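Local coordinates for protein aldehyde dehydrogenase (PDB 3I44) that probably oxidises aldehydes to carboxylic acids, passing the hydride to a nicotinamide adenine dinucleotide cofactor, at residues Lys73-Thr78 with Ser218-Leu223; Ser129-Asn134 with Gln177-Val182; Phe142-Ala147 with Glu487-Lys492. The protein carries 1 engineered substitution. All coordinates share one frame; numbering follows the deposited sequence. Where two conformers were deposited one is given.

Interaction 1: residues Lys73-Thr78 with Ser218-Leu223; sequences KKAFQT and SGVFNL
One face of the flat peptide group joining Gly219 to Val220 is covered by the methyl of Ala75, whose CB stands almost straight above Gly219 C at 3.5 Å. The same methyl reaches the neighbouring peptide as well, meeting Ser218 O at 3.4 Å. Helix 62-79 is thereby laid against the turn leading into strand 221-223, a parallel neighbour of strand 191-195 in what is, as in other aldehyde dehydrogenases, the Rossmann-like cofactor-binding domain. A side chain meets backbone here, and closely: Ala75 CA and Gly219 CA are 5.2 Å apart. Gly219 has a positive phi (93°), and its lack of a side chain leaves room for the alanine methyl. Val220 extends the apolar patch, its CG2 lying 4.3 Å from Ala75 CB, and it also touches Trp79 farther along the helix.

The turn is braced from within by a second flat group, the Asn222 amide. With CG opposite the carbonyl carbon (chi1 -52°), this side chain folds back toward the turn and also packs on Ala68, Ala71 and Ala72 of the same helix. Its OD1 accepts from Asn31 N, while ND2 is bonded to Met192 O in the adjacent strand. The other ND2 bond, to Gly219 O, is 2.8 Å long and bent to 150° at the hydrogen, its donor standing well above the carbonyl plane rather than on a lone pair.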
ATOM      1  N   LYS A  73       4.792 -13.397 -18.121  1.00 23.95           N
ATOM      2  CA  LYS A  73       4.697 -12.154 -18.907  1.00 24.10           C
ATOM      3  C   LYS A  73       4.071 -12.439 -20.279  1.00 24.78           C
ATOM      4  O   LYS A  73       3.158 -11.726 -20.727  1.00 25.05           O
ATOM      5  CB  LYS A  73       6.074 -11.448 -19.055  1.00 23.74           C
ATOM      6  N   LYS A  74       4.537 -13.500 -20.918  1.00 24.79           N
ATOM      7  CA  LYS A  74       4.012 -13.906 -22.222  1.00 25.55           C
ATOM      8  C   LYS A  74       2.527 -14.309 -22.164  1.00 26.17           C
ATOM      9  O   LYS A  74       1.727 -13.863 -22.991  1.00 26.81           O
ATOM     10  CB  LYS A  74       4.859 -15.039 -22.803  1.00 25.76           C
ATOM     11  N   ALA A  75       2.153 -15.118 -21.170  1.00 26.12           N
ATOM     12  CA  ALA A  75       0.754 -15.533 -20.960  1.00 26.06           C
ATOM     13  C   ALA A  75      -0.200 -14.357 -20.654  1.00 26.42           C
ATOM     14  O   ALA A  75      -1.369 -14.366 -21.012  1.00 25.91           O
ATOM     15  CB  ALA A  75       0.691 -16.550 -19.825  1.00 25.54           C
ATOM     16  N   PHE A  76       0.317 -13.341 -19.986  1.00 26.80           N
ATOM     17  CA  PHE A  76      -0.488 -12.235 -19.524  1.00 27.29           C
ATOM     18  C   PHE A  76      -1.127 -11.498 -20.706  1.00 29.32           C
ATOM     19  O   PHE A  76      -2.295 -11.102 -20.651  1.00 28.19           O
ATOM     20  CB  PHE A  76       0.378 -11.295 -18.692  1.00 26.94           C
ATOM     21  CG  PHE A  76      -0.317 -10.038 -18.273  1.00 26.19           C
ATOM     22  CD1 PHE A  76      -1.298 -10.063 -17.258  1.00 24.86           C
ATOM     23  CD2 PHE A  76       0.006  -8.837 -18.862  1.00 26.67           C
ATOM     24  CE1 PHE A  76      -1.955  -8.916 -16.881  1.00 25.81           C
ATOM     25  CE2 PHE A  76      -0.640  -7.650 -18.467  1.00 28.29           C
ATOM     26  CZ  PHE A  76      -1.636  -7.692 -17.471  1.00 26.28           C
ATOM     27  N   GLN A  77      -0.366 -11.362 -21.782  1.00 31.19           N
ATOM     28  CA  GLN A  77      -0.840 -10.686 -22.975  1.00 33.54           C
ATOM     29  C   GLN A  77      -2.178 -11.249 -23.480  1.00 33.71           C
ATOM     30  O   GLN A  77      -3.029 -10.495 -23.947  1.00 34.71           O
ATOM     31  CB  GLN A  77       0.258 -10.732 -24.061  1.00 35.19           C
ATOM     32  CG  GLN A  77       1.530  -9.907 -23.672  1.00 38.17           C
ATOM     33  CD  GLN A  77       1.197  -8.449 -23.298  1.00 44.86           C
ATOM     34  OE1 GLN A  77       0.510  -7.751 -24.060  1.00 51.79           O
ATOM     35  NE2 GLN A  77       1.661  -7.990 -22.126  1.00 46.46           N
ATOM     36  N   THR A  78      -2.388 -12.554 -23.367  1.00 33.11           N
ATOM     37  CA  THR A  78      -3.675 -13.148 -23.784  1.00 33.00           C
ATOM     38  C   THR A  78      -4.624 -13.451 -22.613  1.00 31.90           C
ATOM     39  O   THR A  78      -5.832 -13.365 -22.790  1.00 32.46           O
ATOM     40  CB  THR A  78      -3.471 -14.437 -24.580  1.00 33.23           C
ATOM     41  OG1 THR A  78      -2.571 -15.284 -23.860  1.00 34.33           O
ATOM     42  CG2 THR A  78      -2.903 -14.134 -25.957  1.00 33.98           C
ATOM     43  N   SER A 218      -1.285 -22.234 -20.399  1.00 27.62           N
ATOM     44  CA  SER A 218       0.148 -22.248 -20.131  1.00 27.77           C
ATOM     45  C   SER A 218       0.727 -20.890 -19.713  1.00 26.14           C
ATOM     46  O   SER A 218       0.556 -19.870 -20.382  1.00 26.67           O
ATOM     47  CB  SER A 218       0.874 -22.787 -21.375  1.00 27.78           C
ATOM     48  OG  SER A 218       0.440 -24.119 -21.624  1.00 31.02           O
ATOM     49  N   GLY A 219       1.414 -20.872 -18.588  1.00 25.81           N
ATOM     50  CA  GLY A 219       2.114 -19.672 -18.142  1.00 24.81           C
ATOM     51  C   GLY A 219       1.308 -18.776 -17.208  1.00 24.91           C
ATOM     52  O   GLY A 219       1.872 -17.838 -16.589  1.00 24.79           O
ATOM     53  N   VAL A 220       0.001 -19.033 -17.096  1.00 23.36           N
ATOM     54  CA  VAL A 220      -0.838 -18.233 -16.188  1.00 22.82           C
ATOM     55  C   VAL A 220      -0.404 -18.457 -14.740  1.00 22.87           C
ATOM     56  O   VAL A 220      -0.265 -17.500 -13.957  1.00 22.74           O
ATOM     57  CB  VAL A 220      -2.319 -18.567 -16.406  1.00 22.82           C
ATOM     58  CG1 VAL A 220      -3.210 -17.853 -15.402  1.00 21.86           C
ATOM     59  CG2 VAL A 220      -2.717 -18.204 -17.874  1.00 20.79           C
ATOM     60  N   PHE A 221      -0.186 -19.719 -14.388  1.00 22.96           N
ATOM     61  CA  PHE A 221       0.271 -20.061 -13.077  1.00 23.24           C
ATOM     62  C   PHE A 221       1.584 -20.831 -13.163  1.00 23.48           C
ATOM     63  O   PHE A 221       1.674 -21.813 -13.880  1.00 23.04           O
ATOM     64  CB  PHE A 221      -0.794 -20.893 -12.336  1.00 23.30           C
ATOM     65  CG  PHE A 221      -0.302 -21.462 -11.056  1.00 23.55           C
ATOM     66  CD1 PHE A 221      -0.331 -20.704  -9.881  1.00 23.25           C
ATOM     67  CD2 PHE A 221       0.262 -22.745 -11.025  1.00 22.15           C
ATOM     68  CE1 PHE A 221       0.170 -21.220  -8.691  1.00 22.47           C
ATOM     69  CE2 PHE A 221       0.760 -23.271  -9.857  1.00 19.86           C
ATOM     70  CZ  PHE A 221       0.709 -22.520  -8.671  1.00 21.95           C
ATOM     71  N   ASN A 222       2.580 -20.408 -12.379  1.00 23.26           N
ATOM     72  CA  ASN A 222       3.895 -21.061 -12.380  1.00 22.99           C
ATOM     73  C   ASN A 222       4.373 -21.263 -10.950  1.00 22.91           C
ATOM     74  O   ASN A 222       4.154 -20.396 -10.084  1.00 23.26           O
ATOM     75  CB  ASN A 222       4.924 -20.219 -13.163  1.00 22.45           C
ATOM     76  CG  ASN A 222       4.444 -19.855 -14.530  1.00 22.87           C
ATOM     77  OD1 ASN A 222       4.649 -20.605 -15.486  1.00 23.14           O
ATOM     78  ND2 ASN A 222       3.732 -18.698 -14.641  1.00 19.48           N
ATOM     79  N   LEU A 223       5.003 -22.408 -10.691  1.00 21.71           N
ATOM     80  CA  LEU A 223       5.492 -22.749  -9.368  1.00 22.34           C
ATOM     81  C   LEU A 223       6.978 -23.099  -9.447  1.00 22.15           C
ATOM     82  O   LEU A 223       7.375 -23.971 -10.240  1.00 21.28           O
ATOM     83  CB  LEU A 223       4.670 -23.901  -8.729  1.00 21.71           C
ATOM     84  CG  LEU A 223       5.107 -24.348  -7.301  1.00 21.97           C
ATOM     85  CD1 LEU A 223       3.983 -25.050  -6.537  1.00 20.26           C
ATOM     86  CD2 LEU A 223       6.322 -25.282  -7.351  1.00 19.50           C
TER

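Interaction 2: residues Ser129-Asn134 with Gln177-Val182; sequences SSHIRN and QVTLKV
Thr179 OG1 is hydrogen-bonded to two carbonyls of the preceding helical turn, Met175 O and Asn176 O, and presents itself to His131 across the contact. It lies in the plane of the imidazole at the ring's edge, 3.6 Å from His131 CD2. The threonine torsion (chi1 59°) sets OG1 between the backbone N and the carbonyl carbon, which leaves CG2 to meet Ile132 CD1 at 4.2 Å. Leu180 covers one face of the ring: its CD2 is 3.7 Å from the His131 centroid and only 9° off the normal, a CH-pi contact, while Leu180 CG approaches His131 CD2 at 3.5 Å. Helices 117-141 and 174-188 run nearly parallel at this point, 19° between their directions and 8.9 Å between the segment axes. Helix 174-188 is the connection of a beta-alpha-beta crossover between the parallel strands 156-168 and 191-195; its Lys181 and Val182 touch Leu167 of strand 156-168. Phe207 and Leu95 of further helices touch Thr179 and Ile132, respectively. The imidazole meets Thr179 with a carbon edge and Leu180 with a face: dispersion over Leu180 probably dominates, to which the polarised ring C-H and the threonine oxygen may add a weak attraction.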
ATOM      1  N   SER A 129     -11.145 -24.727   0.268  1.00 21.34           N
ATOM      2  CA  SER A 129     -12.382 -24.781  -0.498  0.50 21.35           C
ATOM      3  C   SER A 129     -13.306 -23.632  -0.082  1.00 20.72           C
ATOM      4  O   SER A 129     -13.947 -23.029  -0.937  1.00 21.61           O
ATOM      5  CB  SER A 129     -13.074 -26.143  -0.371  0.50 21.25           C
ATOM      6  OG  SER A 129     -12.868 -26.711   0.913  0.50 22.06           O
ATOM      7  N   SER A 130     -13.351 -23.312   1.207  1.00 20.20           N
ATOM      8  CA  SER A 130     -14.179 -22.206   1.698  0.50 19.71           C
ATOM      9  C   SER A 130     -13.735 -20.849   1.122  1.00 20.15           C
ATOM     10  O   SER A 130     -14.559 -20.009   0.739  1.00 21.01           O
ATOM     11  CB  SER A 130     -14.162 -22.161   3.219  0.50 19.85           C
ATOM     12  OG  SER A 130     -14.836 -21.016   3.683  0.50 17.35           O
ATOM     13  N   HIS A 131     -12.432 -20.623   1.047  1.00 19.80           N
ATOM     14  CA  HIS A 131     -11.926 -19.398   0.414  1.00 20.36           C
ATOM     15  C   HIS A 131     -12.286 -19.350  -1.077  1.00 19.73           C
ATOM     16  O   HIS A 131     -12.758 -18.343  -1.552  1.00 19.14           O
ATOM     17  CB  HIS A 131     -10.417 -19.269   0.575  1.00 20.37           C
ATOM     18  CG  HIS A 131      -9.983 -19.034   1.986  1.00 21.51           C
ATOM     19  ND1 HIS A 131     -10.773 -18.383   2.902  1.00 24.57           N
ATOM     20  CD2 HIS A 131      -8.823 -19.310   2.618  1.00 22.04           C
ATOM     21  CE1 HIS A 131     -10.129 -18.302   4.054  1.00 24.09           C
ATOM     22  NE2 HIS A 131      -8.942 -18.848   3.902  1.00 23.07           N
ATOM     23  N   ILE A 132     -12.089 -20.440  -1.794  1.00 20.06           N
ATOM     24  CA  ILE A 132     -12.448 -20.487  -3.185  1.00 20.07           C
ATOM     25  C   ILE A 132     -13.915 -20.087  -3.366  1.00 20.84           C
ATOM     26  O   ILE A 132     -14.214 -19.217  -4.181  1.00 21.96           O
ATOM     27  CB  ILE A 132     -12.197 -21.866  -3.820  1.00 20.59           C
ATOM     28  CG1 ILE A 132     -10.686 -22.148  -3.884  1.00 21.25           C
ATOM     29  CG2 ILE A 132     -12.784 -21.842  -5.211  1.00 20.45           C
ATOM     30  CD1 ILE A 132     -10.279 -23.557  -4.205  1.00 19.13           C
ATOM     31  N   ARG A 133     -14.814 -20.701  -2.608  1.00 21.14           N
ATOM     32  CA  ARG A 133     -16.251 -20.388  -2.713  0.50 21.51           C
ATOM     33  C   ARG A 133     -16.559 -18.929  -2.382  1.00 21.39           C
ATOM     34  O   ARG A 133     -17.456 -18.338  -2.992  1.00 20.52           O
ATOM     35  CB  ARG A 133     -17.095 -21.302  -1.797  0.50 21.46           C
ATOM     36  CG  ARG A 133     -17.018 -22.787  -2.165  0.50 21.75           C
ATOM     37  CD  ARG A 133     -18.043 -23.654  -1.392  0.50 21.23           C
ATOM     38  NE  ARG A 133     -18.117 -23.259   0.004  0.50 18.90           N
ATOM     39  CZ  ARG A 133     -17.415 -23.825   0.966  0.50 17.22           C
ATOM     40  NH1 ARG A 133     -16.607 -24.842   0.684  0.50 16.05           N
ATOM     41  NH2 ARG A 133     -17.509 -23.348   2.199  0.50 16.65           N
ATOM     42  N   ASN A 134     -15.865 -18.382  -1.391  1.00 21.55           N
ATOM     43  CA  ASN A 134     -16.097 -17.005  -1.014  1.00 21.21           C
ATOM     44  C   ASN A 134     -15.601 -15.998  -2.088  1.00 21.15           C
ATOM     45  O   ASN A 134     -16.217 -14.935  -2.283  1.00 21.33           O
ATOM     46  CB  ASN A 134     -15.548 -16.719   0.369  1.00 21.36           C
ATOM     47  CG  ASN A 134     -16.423 -17.315   1.481  1.00 25.39           C
ATOM     48  OD1 ASN A 134     -17.642 -17.276   1.424  1.00 28.09           O
ATOM     49  ND2 ASN A 134     -15.788 -17.822   2.507  1.00 29.74           N
ATOM     50  N   GLN A 177      -3.377 -20.203   2.733  1.00 23.38           N
ATOM     51  CA  GLN A 177      -2.564 -19.102   2.255  1.00 22.89           C
ATOM     52  C   GLN A 177      -2.389 -19.109   0.727  1.00 21.92           C
ATOM     53  O   GLN A 177      -2.434 -18.050   0.112  1.00 22.48           O
ATOM     54  CB  GLN A 177      -1.235 -19.082   3.056  1.00 23.17           C
ATOM     55  CG  GLN A 177      -1.488 -18.859   4.571  1.00 25.99           C
ATOM     56  CD  GLN A 177      -0.460 -19.537   5.514  1.00 31.20           C
ATOM     57  OE1 GLN A 177       0.170 -20.555   5.163  1.00 34.86           O
ATOM     58  NE2 GLN A 177      -0.278 -18.951   6.718  1.00 32.76           N
ATOM     59  N   VAL A 178      -2.260 -20.283   0.108  1.00 20.30           N
ATOM     60  CA  VAL A 178      -2.157 -20.374  -1.344  1.00 19.77           C
ATOM     61  C   VAL A 178      -3.472 -19.974  -2.032  1.00 20.00           C
ATOM     62  O   VAL A 178      -3.452 -19.182  -2.973  1.00 20.55           O
ATOM     63  CB  VAL A 178      -1.724 -21.792  -1.813  1.00 19.85           C
ATOM     64  CG1 VAL A 178      -1.921 -21.968  -3.309  1.00 19.86           C
ATOM     65  CG2 VAL A 178      -0.266 -22.059  -1.398  1.00 18.25           C
ATOM     66  N   THR A 179      -4.605 -20.487  -1.560  1.00 18.28           N
ATOM     67  CA  THR A 179      -5.888 -20.146  -2.173  1.00 18.21           C
ATOM     68  C   THR A 179      -6.220 -18.668  -2.034  1.00 17.90           C
ATOM     69  O   THR A 179      -6.717 -18.076  -2.971  1.00 18.64           O
ATOM     70  CB  THR A 179      -7.068 -21.015  -1.659  1.00 17.91           C
ATOM     71  OG1 THR A 179      -7.228 -20.873  -0.242  1.00 17.63           O
ATOM     72  CG2 THR A 179      -6.858 -22.466  -1.991  1.00 17.90           C
ATOM     73  N   LEU A 180      -5.910 -18.078  -0.888  1.00 18.28           N
ATOM     74  CA  LEU A 180      -6.085 -16.634  -0.680  1.00 18.82           C
ATOM     75  C   LEU A 180      -5.305 -15.770  -1.677  1.00 19.39           C
ATOM     76  O   LEU A 180      -5.685 -14.632  -1.890  1.00 20.91           O
ATOM     77  CB  LEU A 180      -5.724 -16.224   0.742  1.00 18.33           C
ATOM     78  CG  LEU A 180      -6.801 -16.520   1.800  1.00 18.51           C
ATOM     79  CD1 LEU A 180      -6.226 -16.193   3.202  1.00 16.15           C
ATOM     80  CD2 LEU A 180      -8.191 -15.827   1.550  1.00 15.78           C
ATOM     81  N   LYS A 181      -4.244 -16.294  -2.287  1.00 18.44           N
ATOM     82  CA  LYS A 181      -3.474 -15.510  -3.219  1.00 18.21           C
ATOM     83  C   LYS A 181      -3.746 -15.868  -4.667  1.00 18.50           C
ATOM     84  O   LYS A 181      -3.925 -14.986  -5.463  1.00 18.78           O
ATOM     85  CB  LYS A 181      -1.982 -15.650  -2.921  1.00 18.26           C
ATOM     86  CG  LYS A 181      -1.615 -15.101  -1.537  1.00 18.84           C
ATOM     87  CD  LYS A 181      -0.094 -15.119  -1.351  1.00 19.55           C
ATOM     88  CE  LYS A 181       0.269 -14.899   0.094  1.00 18.24           C
ATOM     89  NZ  LYS A 181      -0.054 -13.498   0.575  1.00 18.45           N
ATOM     90  N   VAL A 182      -3.774 -17.153  -5.005  1.00 18.25           N
ATOM     91  CA  VAL A 182      -3.821 -17.549  -6.412  1.00 18.54           C
ATOM     92  C   VAL A 182      -5.207 -17.291  -7.028  1.00 19.00           C
ATOM     93  O   VAL A 182      -5.309 -16.885  -8.172  1.00 19.55           O
ATOM     94  CB  VAL A 182      -3.471 -19.036  -6.589  1.00 17.33           C
ATOM     95  CG1 VAL A 182      -3.769 -19.484  -8.002  1.00 18.16           C
ATOM     96  CG2 VAL A 182      -1.992 -19.288  -6.213  1.00 16.81           C
TER

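Interaction 3: residues Phe142-Ala147 with Glu487-Lys492; sequences FSFQEA and EFLDTK
This is a small, wholly apolar contact between two side chains of one chain segment and a forked leucine at the beginning of strand 489-494. Leu489 sends one methyl to each of two phenylalanines: CD1 comes to Phe142 CZ at 3.5 Å, and CD2 to Phe144 CE2 at 4.0 Å. Both approaches are oblique to the rings. Phe142 has CG anti to the backbone N (chi1 172°), which carries its ring out to meet Leu489 from the opposite direction, whereas Phe144 lies roughly at right angles to the leucine. The phenylalanines also meet each other, Phe142 CE2 sitting 3.5 Å above the centre of the Phe144 ring, and Phe142 packs edge-to-face with Tyr159. Strands 145-147 and 489-494 each pair antiparallel with 156-168. The backbones stay apart, with 9.4 Å between Phe144 CA and Leu489 CA, and long side chains bridge the gap. These three strands probably form the oligomerisation element known from other aldehyde dehydrogenases, consistent with the salt bridges of Asp490 to Arg451 and Arg476 of the second subunit and the bond of Lys492 NZ to Ala447 O there. Within its own chain, Leu489 further touches Ala188 of helix 174-188. On the aromatic side, the bend before strand 145-147 is tied by Ser143 OG donating to Gln145 O at 2.8 Å.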
ATOM      1  N   PHE A 142     -19.050  -8.415  -8.182  1.00 30.20           N
ATOM      2  CA  PHE A 142     -18.066  -7.397  -8.558  1.00 28.50           C
ATOM      3  C   PHE A 142     -18.252  -7.045  -9.999  1.00 27.85           C
ATOM      4  O   PHE A 142     -18.571  -7.893 -10.807  1.00 27.17           O
ATOM      5  CB  PHE A 142     -16.660  -7.961  -8.349  1.00 27.97           C
ATOM      6  CG  PHE A 142     -15.561  -7.097  -8.857  1.00 26.19           C
ATOM      7  CD1 PHE A 142     -15.182  -5.965  -8.173  1.00 27.73           C
ATOM      8  CD2 PHE A 142     -14.832  -7.476  -9.981  1.00 28.55           C
ATOM      9  CE1 PHE A 142     -14.135  -5.174  -8.644  1.00 26.25           C
ATOM     10  CE2 PHE A 142     -13.801  -6.698 -10.449  1.00 27.26           C
ATOM     11  CZ  PHE A 142     -13.449  -5.542  -9.768  1.00 26.79           C
ATOM     12  N   SER A 143     -18.007  -5.793 -10.341  1.00 27.65           N
ATOM     13  CA  SER A 143     -17.968  -5.387 -11.747  1.00 26.96           C
ATOM     14  C   SER A 143     -16.656  -4.652 -12.040  1.00 26.08           C
ATOM     15  O   SER A 143     -16.205  -3.876 -11.214  1.00 25.40           O
ATOM     16  CB  SER A 143     -19.168  -4.506 -12.073  1.00 26.84           C
ATOM     17  OG  SER A 143     -18.990  -3.986 -13.369  1.00 29.05           O
ATOM     18  N   PHE A 144     -16.069  -4.884 -13.217  1.00 25.21           N
ATOM     19  CA  PHE A 144     -14.792  -4.234 -13.601  1.00 26.12           C
ATOM     20  C   PHE A 144     -14.937  -2.756 -13.991  1.00 26.46           C
ATOM     21  O   PHE A 144     -13.945  -2.056 -14.164  1.00 25.80           O
ATOM     22  CB  PHE A 144     -14.086  -5.022 -14.706  1.00 25.48           C
ATOM     23  CG  PHE A 144     -13.444  -6.285 -14.202  1.00 27.14           C
ATOM     24  CD1 PHE A 144     -14.194  -7.448 -14.039  1.00 25.92           C
ATOM     25  CD2 PHE A 144     -12.102  -6.301 -13.853  1.00 25.32           C
ATOM     26  CE1 PHE A 144     -13.603  -8.609 -13.560  1.00 25.03           C
ATOM     27  CE2 PHE A 144     -11.502  -7.468 -13.374  1.00 25.88           C
ATOM     28  CZ  PHE A 144     -12.264  -8.623 -13.222  1.00 25.85           C
ATOM     29  N   GLN A 145     -16.176  -2.287 -14.119  1.00 27.86           N
ATOM     30  CA  GLN A 145     -16.464  -0.865 -14.291  1.00 28.24           C
ATOM     31  C   GLN A 145     -17.584  -0.479 -13.378  1.00 28.14           C
ATOM     32  O   GLN A 145     -18.551  -1.234 -13.203  1.00 28.11           O
ATOM     33  CB  GLN A 145     -16.944  -0.525 -15.707  1.00 29.12           C
ATOM     34  CG  GLN A 145     -16.155  -1.095 -16.859  1.00 32.72           C
ATOM     35  CD  GLN A 145     -16.598  -0.487 -18.234  1.00 36.39           C
ATOM     36  OE1 GLN A 145     -17.465   0.386 -18.300  1.00 38.00           O
ATOM     37  NE2 GLN A 145     -15.992  -0.965 -19.315  1.00 41.65           N
ATOM     38  N   GLU A 146     -17.484   0.716 -12.838  1.00 27.79           N
ATOM     39  CA  GLU A 146     -18.568   1.287 -12.100  1.00 28.58           C
ATOM     40  C   GLU A 146     -18.463   2.784 -12.075  1.00 27.78           C
ATOM     41  O   GLU A 146     -17.483   3.367 -12.557  1.00 25.79           O
ATOM     42  CB  GLU A 146     -18.592   0.743 -10.684  1.00 30.12           C
ATOM     43  CG  GLU A 146     -17.380   1.014  -9.842  1.00 32.98           C
ATOM     44  CD  GLU A 146     -17.281  -0.035  -8.727  1.00 40.24           C
ATOM     45  OE1 GLU A 146     -18.023  -1.053  -8.866  1.00 47.88           O
ATOM     46  OE2 GLU A 146     -16.484   0.116  -7.761  1.00 39.69           O
ATOM     47  N   ALA A 147     -19.493   3.418 -11.525  1.00 27.46           N
ATOM     48  CA  ALA A 147     -19.489   4.867 -11.411  1.00 27.00           C
ATOM     49  C   ALA A 147     -18.274   5.299 -10.574  1.00 26.53           C
ATOM     50  O   ALA A 147     -17.853   4.580  -9.643  1.00 26.31           O
ATOM     51  CB  ALA A 147     -20.806   5.385 -10.791  1.00 27.17           C
ATOM     52  N   GLU A 487      -6.905  -6.288  -4.291  1.00 18.40           N
ATOM     53  CA  GLU A 487      -5.461  -6.177  -4.142  1.00 19.25           C
ATOM     54  C   GLU A 487      -4.728  -6.522  -5.452  1.00 18.55           C
ATOM     55  O   GLU A 487      -3.587  -6.116  -5.631  1.00 18.55           O
ATOM     56  CB  GLU A 487      -4.938  -7.085  -3.013  1.00 20.01           C
ATOM     57  CG  GLU A 487      -5.388  -6.735  -1.595  1.00 23.36           C
ATOM     58  CD  GLU A 487      -4.503  -7.399  -0.522  1.00 26.46           C
ATOM     59  OE1 GLU A 487      -4.224  -8.622  -0.623  1.00 26.95           O
ATOM     60  OE2 GLU A 487      -4.091  -6.679   0.410  1.00 28.08           O
ATOM     61  N   PHE A 488      -5.357  -7.267  -6.362  1.00 19.10           N
ATOM     62  CA  PHE A 488      -4.718  -7.616  -7.658  1.00 19.40           C
ATOM     63  C   PHE A 488      -5.157  -6.729  -8.849  1.00 19.28           C
ATOM     64  O   PHE A 488      -4.890  -7.048 -10.034  1.00 18.84           O
ATOM     65  CB  PHE A 488      -4.892  -9.110  -7.946  1.00 20.25           C
ATOM     66  CG  PHE A 488      -4.089  -9.984  -7.002  1.00 20.85           C
ATOM     67  CD1 PHE A 488      -2.744 -10.233  -7.242  1.00 22.75           C
ATOM     68  CD2 PHE A 488      -4.680 -10.535  -5.863  1.00 19.41           C
ATOM     69  CE1 PHE A 488      -1.995 -11.009  -6.344  1.00 22.00           C
ATOM     70  CE2 PHE A 488      -3.945 -11.319  -4.970  1.00 20.09           C
ATOM     71  CZ  PHE A 488      -2.609 -11.551  -5.208  1.00 21.37           C
ATOM     72  N   LEU A 489      -5.812  -5.615  -8.521  1.00 17.75           N
ATOM     73  CA  LEU A 489      -6.316  -4.666  -9.539  1.00 17.59           C
ATOM     74  C   LEU A 489      -5.759  -3.274  -9.304  1.00 17.59           C
ATOM     75  O   LEU A 489      -5.615  -2.873  -8.162  1.00 17.76           O
ATOM     76  CB  LEU A 489      -7.858  -4.575  -9.438  1.00 17.51           C
ATOM     77  CG  LEU A 489      -8.531  -5.910  -9.788  1.00 17.28           C
ATOM     78  CD1 LEU A 489     -10.027  -5.959  -9.412  1.00 15.31           C
ATOM     79  CD2 LEU A 489      -8.307  -6.193 -11.268  1.00 16.31           C
ATOM     80  N   ASP A 490      -5.482  -2.546 -10.395  1.00 17.41           N
ATOM     81  CA  ASP A 490      -5.280  -1.122 -10.374  1.00 17.59           C
ATOM     82  C   ASP A 490      -6.603  -0.463 -10.726  1.00 18.13           C
ATOM     83  O   ASP A 490      -7.413  -1.010 -11.513  1.00 17.89           O
ATOM     84  CB  ASP A 490      -4.217  -0.661 -11.400  1.00 17.87           C
ATOM     85  CG  ASP A 490      -2.776  -0.752 -10.867  1.00 19.18           C
ATOM     86  OD1 ASP A 490      -2.564  -0.433  -9.691  1.00 18.69           O
ATOM     87  OD2 ASP A 490      -1.853  -1.115 -11.649  1.00 19.77           O
ATOM     88  N   THR A 491      -6.805   0.704 -10.161  1.00 17.83           N
ATOM     89  CA  THR A 491      -7.921   1.536 -10.528  1.00 19.51           C
ATOM     90  C   THR A 491      -7.513   2.588 -11.566  1.00 20.25           C
ATOM     91  O   THR A 491      -6.422   3.179 -11.503  1.00 20.95           O
ATOM     92  CB  THR A 491      -8.519   2.249  -9.332  1.00 19.21           C
ATOM     93  OG1 THR A 491      -7.481   2.811  -8.548  1.00 18.85           O
ATOM     94  CG2 THR A 491      -9.348   1.260  -8.433  1.00 19.65           C
ATOM     95  N   LYS A 492      -8.466   2.866 -12.452  1.00 19.27           N
ATOM     96  CA  LYS A 492      -8.321   3.850 -13.499  1.00 19.61           C
ATOM     97  C   LYS A 492      -9.592   4.712 -13.566  1.00 19.15           C
ATOM     98  O   LYS A 492     -10.701   4.188 -13.733  1.00 19.49           O
ATOM     99  CB  LYS A 492      -8.095   3.152 -14.836  1.00 19.31           C
ATOM    100  CG  LYS A 492      -7.813   4.096 -15.991  1.00 21.76           C
ATOM    101  CD  LYS A 492      -8.017   3.438 -17.325  1.00 25.88           C
ATOM    102  CE  LYS A 492      -6.892   2.565 -17.675  1.00 26.58           C
ATOM    103  NZ  LYS A 492      -7.209   1.637 -18.760  1.00 23.03           N
TER

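How the interactions relate
The three contacts lie 20 to 21 Å apart, centre to centre, with interaction 2 touching both of the others. Phe221 CE1 of interaction 1 packs on Val182 CG2 of interaction 2 at 3.8 Å, and Phe488 CZ of interaction 3 lies 3.7 Å from Lys181 O. Helix 174-188 thus touches both of the other contacts. Interactions 1 and 3 stay about 8 Å apart at their nearest atoms but reach the same mixed sheet, at strands 221-223 and 145-147 with 489-494. Helix 117-141 is followed, after the short loop 142-144, by strand 145-147, linking interactions 2 and 3 along the chain. The residues of the sodium site, Ile46, Glu112 and Ile199, belong to none of the three.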